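Local coordinates for D-threo-3-hydroxyaspartate dehydratase (Delftia, PDB 3WQC), which catalyses the pyridoxal phosphate- and divalent metal-dependent deamination of D-threo-3-hydroxyaspartate to oxaloacetate and ammonia, at residues C363-G366 with A367-A371; R295-G298 with T299-Q302; I72-T76 with L77-E81; V58-A61 with A62-A66. All coordinates share one frame; numbering follows the deposited sequence. Where two conformers were deposited one is given.

How the contacts relate
Contacts 3 and 4 belong to the alanine-racemase-like barrel domain, contacts 1 and 2 to the serine dehydratase domain. Contact 4 spans two turns of helix 58-66, partly buried, its backbone ladder supplemented by a weak glutamine amide bond and a water bridge. Contact 3, the next strand-to-helix connection, is buried and lets a single carboxylate take up three donors. Contact 1, also buried, is held by backbone N-H to carbonyl bonds, with a phenylalanine edge against one of those carbonyls. Contact 2 is a surface turn with charged side chains; it touches contact 1 where Asp296 CB packs on Ala364 CB. Contacts 1, 2 and 3 reach the second subunit; contact 4 does not.

Contact 1: residues C363-G366 with A367-A371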
loop_
_atom_site.group_PDB
_atom_site.type_symbol
_atom_site.label_atom_id
_atom_site.label_comp_id
_atom_site.label_asym_id
_atom_site.label_seq_id
_atom_site.Cartn_x
_atom_site.Cartn_y
_atom_site.Cartn_z
ATOM N N CYS B 363 5.154 1.568 8.726
ATOM C CA CYS B 363 5.182 2.658 7.715
ATOM C C CYS B 363 4.300 2.236 6.535
ATOM O O CYS B 363 3.679 3.064 5.889
ATOM C CB CYS B 363 6.647 2.798 7.186
ATOM S SG CYS B 363 7.855 2.851 8.590
ATOM N N ALA B 364 4.367 0.935 6.184
ATOM C CA ALA B 364 3.616 0.440 4.991
ATOM C C ALA B 364 2.129 0.358 5.303
ATOM O O ALA B 364 1.253 0.807 4.541
ATOM C CB ALA B 364 4.157 -0.916 4.596
ATOM N N THR B 365 1.770 -0.176 6.519
ATOM C CA THR B 365 0.312 -0.269 6.874
ATOM C C THR B 365 -0.249 1.116 7.040
ATOM O O THR B 365 -1.368 1.372 6.507
ATOM C CB THR B 365 0.153 -1.070 8.186
ATOM O OG1 THR B 365 0.657 -2.408 7.964
ATOM C CG2 THR B 365 -1.296 -1.041 8.692
ATOM N N GLY B 366 0.462 2.057 7.676
ATOM C CA GLY B 366 -0.146 3.372 7.926
ATOM C C GLY B 366 -0.513 4.068 6.602
ATOM O O GLY B 366 -1.532 4.782 6.509
ATOM N N ALA B 367 0.306 3.864 5.557
ATOM C CA ALA B 367 0.117 4.588 4.306
ATOM C C ALA B 367 -1.190 4.157 3.584
ATOM O O ALA B 367 -1.654 4.812 2.644
ATOM C CB ALA B 367 1.308 4.330 3.371
ATOM N N GLN B 368 -1.750 3.011 3.990
ATOM C CA GLN B 368 -3.018 2.549 3.396
ATOM C C GLN B 368 -4.238 3.317 3.899
ATOM O O GLN B 368 -5.341 3.161 3.334
ATOM C CB GLN B 368 -3.188 1.062 3.691
ATOM C CG GLN B 368 -2.053 0.202 3.108
ATOM C CD GLN B 368 -1.913 0.375 1.583
ATOM O OE1 GLN B 368 -1.069 1.197 1.081
ATOM N NE2 GLN B 368 -2.745 -0.367 0.824
ATOM N N PHE B 369 -4.066 4.155 4.911
ATOM C CA PHE B 369 -5.222 4.846 5.525
ATOM C C PHE B 369 -5.154 6.354 5.340
ATOM O O PHE B 369 -4.104 6.953 5.569
ATOM C CB PHE B 369 -5.280 4.553 7.025
ATOM C CG PHE B 369 -5.569 3.110 7.292
ATOM C CD1 PHE B 369 -4.542 2.151 7.300
ATOM C CD2 PHE B 369 -6.891 2.686 7.528
ATOM C CE1 PHE B 369 -4.824 0.779 7.497
ATOM C CE2 PHE B 369 -7.192 1.326 7.712
ATOM C CZ PHE B 369 -6.155 0.359 7.716
ATOM N N PRO B 370 -6.315 6.988 5.073
ATOM C CA PRO B 370 -6.365 8.449 5.042
ATOM C C PRO B 370 -6.090 9.028 6.436
ATOM O O PRO B 370 -5.684 10.193 6.506
ATOM C CB PRO B 370 -7.811 8.766 4.631
ATOM C CG PRO B 370 -8.255 7.531 3.847
ATOM C CD PRO B 370 -7.558 6.354 4.496
ATOM N N ALA B 371 -6.334 8.295 7.513
ATOM C CA ALA B 371 -6.248 8.879 8.844
ATOM C C ALA B 371 -6.094 7.728 9.805
ATOM O O ALA B 371 -6.541 6.579 9.530
ATOM C CB ALA B 371 -7.515 9.701 9.258
HETATM O O HOH W 1 1.587 1.023 1.732
#
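Ala367 N divides itself between two carbonyls of the preceding turn, weakly in both cases: 3.5 Å to Cys363 O and 3.4 Å to Ala364 O. Its CB rests on the same two oxygens. Gln368 N reaches back three residues to Thr365 O at 3.0 Å, coming from above the carbonyl plane. In the conformer described, the Gln368 side chain bends at CG (chi2 -57°), which carries its amide back toward the helix, where one water donates both to Ala364 O and to Gln368 OE1; NE2 of this conformer bonds to Met291 O. Cys363, a ligand of the bound magnesium with His361, sits on this helix; a type I beta turn from Gly366 to Phe369 leads on to strand 371-375. Phe369 N closes the turn on Gly366 O at 3.1 Å with a fairly straight N-H (163°). The Phe369 ring then lies alongside Thr365: Thr365 O lies in the ring plane at its edge, 3.4 Å from Phe369 CD1, while Phe369 CE1 meets Thr365 CG2 at 4.1 Å. Thr365 OG1 bonds to Met293 O. Val270 packs against both side chains, and Trp390 of the second subunit meets the Phe369 ring.

Contact 2: residues R295-G298 with T299-Q302; sequences RDRG and TARQ
Arg297 and Ala300 are joined across a tight backbone turn, which an Asx turn at Asp296 leads into; the whole piece lies in the loop between helix 290-293 and strand 310-312. Asp296 turns its carboxylate onto the chain ahead: Asp296 OD1 accepts from Gly298 N at 2.8 Å, on the anti side and 32° out of the carboxylate plane. Its OD2 bonds to His361, a ligand of the bound magnesium, and forms a salt bridge with Arg295 NE of the second subunit, so this turn adjoins the metal site through a second-shell carboxylate. At Arg297 the backbone O receives Ala300 N at 2.9 Å, nearly straight at 162° but from above the carbonyl plane. Ala300 CB settles close to the same oxygen, 3.3 Å from Arg297 O. The Arg297 side chain is folded at both chi2 and chi3, curling the guanidinium back beside the turn, so that Arg297 NH1 packs on Ala300 CB at 3.7 Å and Thr299 OG1 lies in its plane at the edge. The two side chains cross at about a right angle, and each has an outside partner: Arg297 NH2 forms a salt bridge with Asp305, and Thr299 OG1 bonds to Asn360 and Phe306 N. The Gly298 carbonyl sits beside Gln302, whose amide bonds to Asn257 and Val254 of helix 253-258, and Gln302 CG comes to 3.6 Å from Gly298 O.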
loop_
_atom_site.group_PDB
_atom_site.type_symbol
_atom_site.label_atom_id
_atom_site.label_comp_id
_atom_site.label_asym_id
_atom_site.label_seq_id
_atom_site.Cartn_x
_atom_site.Cartn_y
_atom_site.Cartn_z
ATOM N N ARG B 295 0.762 -4.902 1.354
ATOM C CA ARG B 295 1.375 -6.167 0.950
ATOM C C ARG B 295 2.718 -6.455 1.702
ATOM O O ARG B 295 3.365 -7.464 1.354
ATOM C CB ARG B 295 1.663 -6.193 -0.591
ATOM C CG ARG B 295 0.399 -6.572 -1.371
ATOM C CD ARG B 295 0.067 -8.048 -1.191
ATOM N NE ARG B 295 -0.550 -8.534 -2.404
ATOM C CZ ARG B 295 -1.181 -9.688 -2.505
ATOM N NH1 ARG B 295 -1.337 -10.473 -1.405
ATOM N NH2 ARG B 295 -1.646 -10.067 -3.728
ATOM N N ASP B 296 3.153 -5.615 2.649
ATOM C CA ASP B 296 4.440 -5.854 3.286
ATOM C C ASP B 296 4.457 -7.219 4.002
ATOM O O ASP B 296 3.581 -7.536 4.820
ATOM C CB ASP B 296 4.756 -4.722 4.253
ATOM C CG ASP B 296 6.234 -4.679 4.617
ATOM O OD1 ASP B 296 6.682 -5.580 5.351
ATOM O OD2 ASP B 296 6.896 -3.718 4.120
ATOM N N ARG B 297 5.488 -8.030 3.710
ATOM C CA ARG B 297 5.631 -9.343 4.367
ATOM C C ARG B 297 7.047 -9.399 4.954
ATOM O O ARG B 297 7.723 -10.448 4.816
ATOM C CB ARG B 297 5.324 -10.475 3.379
ATOM C CG ARG B 297 3.796 -10.563 3.097
ATOM C CD ARG B 297 3.089 -11.173 4.278
ATOM N NE ARG B 297 3.384 -12.652 4.331
ATOM C CZ ARG B 297 4.239 -13.226 5.217
ATOM N NH1 ARG B 297 4.533 -14.525 4.991
ATOM N NH2 ARG B 297 4.807 -12.509 6.247
ATOM N N GLY B 298 7.513 -8.297 5.572
ATOM C CA GLY B 298 8.890 -8.301 6.089
ATOM C C GLY B 298 9.187 -9.378 7.100
ATOM O O GLY B 298 10.361 -9.782 7.219
ATOM N N THR B 299 8.167 -9.899 7.835
ATOM C CA THR B 299 8.464 -10.942 8.801
ATOM C C THR B 299 8.706 -12.296 8.146
ATOM O O THR B 299 9.210 -13.217 8.866
ATOM C CB THR B 299 7.364 -11.070 9.858
ATOM O OG1 THR B 299 6.124 -11.536 9.246
ATOM C CG2 THR B 299 7.167 -9.730 10.631
ATOM N N ALA B 300 8.417 -12.452 6.834
ATOM C CA ALA B 300 8.517 -13.768 6.157
ATOM C C ALA B 300 9.915 -14.373 6.251
ATOM O O ALA B 300 10.042 -15.585 6.416
ATOM C CB ALA B 300 8.095 -13.734 4.716
ATOM N N ARG B 301 10.923 -13.560 6.237
ATOM C CA ARG B 301 12.288 -14.128 6.279
ATOM C C ARG B 301 12.912 -14.061 7.684
ATOM O O ARG B 301 14.094 -14.391 7.859
ATOM C CB ARG B 301 13.189 -13.330 5.369
ATOM C CG ARG B 301 13.293 -11.835 5.782
ATOM C CD ARG B 301 11.990 -11.095 5.502
ATOM N NE ARG B 301 11.597 -11.334 4.097
ATOM C CZ ARG B 301 11.867 -10.516 3.075
ATOM N NH1 ARG B 301 12.489 -9.357 3.245
ATOM N NH2 ARG B 301 11.481 -10.860 1.863
ATOM N N GLN B 302 12.209 -13.557 8.676
ATOM C CA GLN B 302 12.747 -13.365 9.991
ATOM C C GLN B 302 12.509 -14.620 10.848
ATOM O O GLN B 302 12.013 -15.623 10.323
ATOM C CB GLN B 302 12.101 -12.160 10.660
ATOM C CG GLN B 302 12.453 -10.840 9.963
ATOM C CD GLN B 302 11.890 -9.720 10.786
ATOM O OE1 GLN B 302 10.633 -9.637 10.957
ATOM N NE2 GLN B 302 12.733 -8.773 11.254
#

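Contact 3: residues I72-T76 with L77-E81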
loop_
_atom_site.group_PDB
_atom_site.type_symbol
_atom_site.label_atom_id
_atom_site.label_comp_id
_atom_site.label_asym_id
_atom_site.label_seq_id
_atom_site.Cartn_x
_atom_site.Cartn_y
_atom_site.Cartn_z
ATOM N N ILE B 72 12.584 17.741 11.963
ATOM C CA ILE B 72 12.110 16.475 11.473
ATOM C C ILE B 72 12.912 16.094 10.208
ATOM O O ILE B 72 13.549 16.953 9.564
ATOM C CB ILE B 72 10.591 16.523 11.079
ATOM C CG1 ILE B 72 10.311 17.514 9.913
ATOM C CG2 ILE B 72 9.718 16.810 12.322
ATOM C CD1 ILE B 72 8.842 17.576 9.467
ATOM N N THR B 73 12.735 14.832 9.838
ATOM C CA THR B 73 13.215 14.320 8.548
ATOM C C THR B 73 11.982 13.932 7.757
ATOM O O THR B 73 11.004 13.362 8.330
ATOM C CB THR B 73 14.060 13.027 8.721
ATOM O OG1 THR B 73 15.025 13.239 9.784
ATOM C CG2 THR B 73 14.842 12.720 7.452
ATOM N N VAL B 74 11.981 14.237 6.452
ATOM C CA VAL B 74 10.836 13.902 5.600
ATOM C C VAL B 74 11.376 13.078 4.414
ATOM O O VAL B 74 12.554 13.173 4.007
ATOM C CB VAL B 74 10.073 15.133 5.044
ATOM C CG1 VAL B 74 9.469 15.869 6.262
ATOM C CG2 VAL B 74 10.955 16.065 4.218
ATOM N N SER B 75 10.464 12.283 3.809
ATOM C CA SER B 75 10.802 11.419 2.656
ATOM C C SER B 75 10.316 12.004 1.330
ATOM O O SER B 75 10.613 11.394 0.289
ATOM C CB SER B 75 10.278 10.005 2.832
ATOM O OG SER B 75 8.845 9.951 2.709
ATOM N N THR B 76 9.566 13.105 1.344
ATOM C CA THR B 76 9.004 13.723 0.146
ATOM C C THR B 76 8.883 15.231 0.381
ATOM O O THR B 76 8.743 15.634 1.553
ATOM C CB THR B 76 7.599 13.190 -0.201
ATOM O OG1 THR B 76 6.676 13.485 0.881
ATOM C CG2 THR B 76 7.583 11.685 -0.471
ATOM N N LEU B 77 8.892 16.027 -0.691
ATOM C CA LEU B 77 8.629 17.464 -0.501
ATOM C C LEU B 77 7.149 17.703 -0.109
ATOM O O LEU B 77 6.887 18.738 0.495
ATOM C CB LEU B 77 9.081 18.333 -1.687
ATOM C CG LEU B 77 10.601 18.342 -1.834
ATOM C CD1 LEU B 77 10.935 19.226 -3.025
ATOM C CD2 LEU B 77 11.277 18.852 -0.535
ATOM N N LYS B 78 6.239 16.757 -0.404
ATOM C CA LYS B 78 4.857 16.964 0.053
ATOM C C LYS B 78 4.832 16.954 1.566
ATOM O O LYS B 78 4.114 17.758 2.178
ATOM C CB LYS B 78 3.904 15.910 -0.517
ATOM C CG LYS B 78 2.409 16.229 -0.260
ATOM C CD LYS B 78 1.473 15.078 -0.664
ATOM C CE LYS B 78 0.079 15.493 -1.060
ATOM N NZ LYS B 78 -0.549 14.432 -1.959
ATOM N N GLU B 79 5.587 16.058 2.197
ATOM C CA GLU B 79 5.687 16.070 3.653
ATOM C C GLU B 79 6.296 17.416 4.094
ATOM O O GLU B 79 5.810 18.009 5.078
ATOM C CB GLU B 79 6.583 14.971 4.136
ATOM C CG GLU B 79 5.945 13.599 4.149
ATOM C CD GLU B 79 7.053 12.570 4.116
ATOM O OE1 GLU B 79 7.238 11.897 3.068
ATOM O OE2 GLU B 79 7.794 12.429 5.104
ATOM N N ALA B 80 7.359 17.901 3.436
ATOM C CA ALA B 80 7.918 19.216 3.880
ATOM C C ALA B 80 6.828 20.327 3.789
ATOM O O ALA B 80 6.712 21.130 4.734
ATOM C CB ALA B 80 9.107 19.568 2.981
ATOM N N GLU B 81 6.019 20.326 2.672
ATOM C CA GLU B 81 5.014 21.364 2.528
ATOM C C GLU B 81 4.005 21.268 3.691
ATOM O O GLU B 81 3.612 22.299 4.310
ATOM C CB GLU B 81 4.445 21.186 1.067
ATOM C CG GLU B 81 3.222 21.952 0.712
ATOM C CD GLU B 81 2.684 21.489 -0.668
ATOM O OE1 GLU B 81 1.630 20.700 -0.732
ATOM O OE2 GLU B 81 3.303 21.898 -1.690
#
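Glu79 reaches back from the first turn of helix 77-85 to the end of the strand that precedes it, and its side chain makes most of the polar bonds. Glu79 CB lies 3.4 Å from Thr76 O and also packs on Val74, whose side chain runs past it in the opposite direction. CG passes close to Thr76 OG1, with the two side chains crossing at about a right angle. An extended chain beyond CG (chi2 158°) delivers the carboxylate to the backbone of Ser75. There Glu79 OE1 takes two hydroxyls: Ser75 OG donates at 2.5 Å on the syn lone pair, a very short bond, and Thr76 OG1 donates at 2.8 Å from the anti side, tilted out of the carboxylate plane. Glu79 OE2 accepts Ser75 N at 3.0 Å, an almost straight bond (170°) that arrives from above the plane. With three donors shared between its two oxygens, the carboxylate has its rotation fixed; Lys56 adds a long, weak ion pair.

Thr76 is the N-cap of the helix. Its OG1, set between backbone N and carbonyl carbon (chi1 62°), accepts Glu79 N at 3.1 Å while donating its hydrogen bond to Glu79 OE1, and Ala80 N bonds to Thr76 O at 3.3 Å. Ser75 lies beside Lys53, the probable cofactor-attachment lysine, and Glu330 of the second subunit packs on Ser75 and Thr76. The unit is the first half of a beta-alpha-beta crossover: strand 72-74 pairs with strand 90-93, and helix 77-85 rests on helix 102-110 through Leu77 and Ala80.

Contact 4: residues V58-A61 with A62-A66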
loop_
_atom_site.group_PDB
_atom_site.type_symbol
_atom_site.label_atom_id
_atom_site.label_comp_id
_atom_site.label_asym_id
_atom_site.label_seq_id
_atom_site.Cartn_x
_atom_site.Cartn_y
_atom_site.Cartn_z
ATOM N N VAL B 58 0.424 15.242 11.506
ATOM C CA VAL B 58 0.779 16.447 12.296
ATOM C C VAL B 58 0.712 16.179 13.809
ATOM O O VAL B 58 1.687 16.461 14.538
ATOM C CB VAL B 58 -0.022 17.662 11.841
ATOM C CG1 VAL B 58 0.090 18.832 12.800
ATOM C CG2 VAL B 58 0.453 18.061 10.439
ATOM N N PRO B 59 -0.390 15.585 14.310
ATOM C CA PRO B 59 -0.449 15.392 15.780
ATOM C C PRO B 59 0.560 14.383 16.302
ATOM O O PRO B 59 0.989 14.466 17.451
ATOM C CB PRO B 59 -1.898 14.879 16.072
ATOM C CG PRO B 59 -2.470 14.500 14.728
ATOM C CD PRO B 59 -1.714 15.316 13.669
ATOM N N VAL B 60 0.966 13.427 15.457
ATOM C CA VAL B 60 1.989 12.462 15.922
ATOM C C VAL B 60 3.333 13.191 16.000
ATOM O O VAL B 60 4.026 13.120 17.074
ATOM C CB VAL B 60 2.153 11.270 14.983
ATOM C CG1 VAL B 60 3.328 10.329 15.388
ATOM C CG2 VAL B 60 0.821 10.457 14.926
ATOM N N ALA B 61 3.705 13.979 14.997
ATOM C CA ALA B 61 4.946 14.741 15.049
ATOM C C ALA B 61 4.870 15.780 16.173
ATOM O O ALA B 61 5.919 16.102 16.780
ATOM C CB ALA B 61 5.152 15.460 13.705
ATOM N N ALA B 62 3.669 16.325 16.460
ATOM C CA ALA B 62 3.570 17.293 17.563
ATOM C C ALA B 62 3.941 16.634 18.871
ATOM O O ALA B 62 4.577 17.220 19.743
ATOM C CB ALA B 62 2.149 17.903 17.672
ATOM N N ALA B 63 3.524 15.398 19.092
ATOM C CA ALA B 63 3.883 14.655 20.301
ATOM C C ALA B 63 5.378 14.420 20.367
ATOM O O ALA B 63 6.009 14.496 21.437
ATOM C CB ALA B 63 3.133 13.318 20.413
ATOM N N GLN B 64 5.980 14.055 19.254
ATOM C CA GLN B 64 7.472 13.904 19.195
ATOM C C GLN B 64 8.167 15.240 19.532
ATOM O O GLN B 64 9.136 15.229 20.327
ATOM C CB GLN B 64 7.878 13.416 17.808
ATOM C CG GLN B 64 7.387 11.922 17.617
ATOM C CD GLN B 64 7.532 11.414 16.202
ATOM O OE1 GLN B 64 8.314 10.411 15.961
ATOM N NE2 GLN B 64 6.797 11.998 15.289
ATOM N N ARG B 65 7.662 16.366 19.002
ATOM C CA ARG B 65 8.281 17.698 19.253
ATOM C C ARG B 65 8.095 18.047 20.743
ATOM O O ARG B 65 9.083 18.458 21.424
ATOM C CB ARG B 65 7.652 18.773 18.391
ATOM C CG ARG B 65 8.187 20.199 18.667
ATOM C CD ARG B 65 7.582 21.147 17.619
ATOM N NE ARG B 65 6.107 21.316 17.770
ATOM C CZ ARG B 65 5.120 20.779 16.982
ATOM N NH1 ARG B 65 3.824 21.046 17.259
ATOM N NH2 ARG B 65 5.424 20.002 15.915
ATOM N N ALA B 66 6.896 17.831 21.297
ATOM C CA ALA B 66 6.638 18.124 22.704
ATOM C C ALA B 66 7.591 17.374 23.671
ATOM O O ALA B 66 7.968 17.913 24.753
ATOM C CB ALA B 66 5.186 17.859 23.081
HETATM O O HOH W 2 3.460 18.716 14.080
#
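From Val58 to Arg65 the backbone runs as regular alpha-helix, with four successive i to i+4 bonds: Ala62 N to Val58 O, Ala63 N to Pro59 O, Gln64 N to Val60 O and Arg65 N to Ala61 O. This is helix 58-66 of the alanine-racemase-like barrel domain, touching helix 27-44 through Ala63 and Gln64 and helix 77-85 through Val58 and Ala61. On the buried side Gln64 lies alongside Val60, both pointing the same way. Its CG stands beside the backbone N (chi1 -69°), and the chain then extends so that NE2 folds over the preceding turn. Gln64 NE2 comes 3.3 Å from Ala61 CA. It also makes a weak bond to Val60 O at 3.5 Å, an acceptor already engaged in its carbonyl plane by Gln64 N. The small methyls of Ala62 and Ala63 sit against carbonyls one turn back, Ala62 CB at 3.5 Å from Val58 O. On the more exposed side the Arg65 chain bends at chi3 (67°) and turns its guanidinium back along the helix. A water in the guanidinium plane, at its edge, accepts from Arg65 NH2 at 3.0 Å and donates to Val58 O at 2.9 Å.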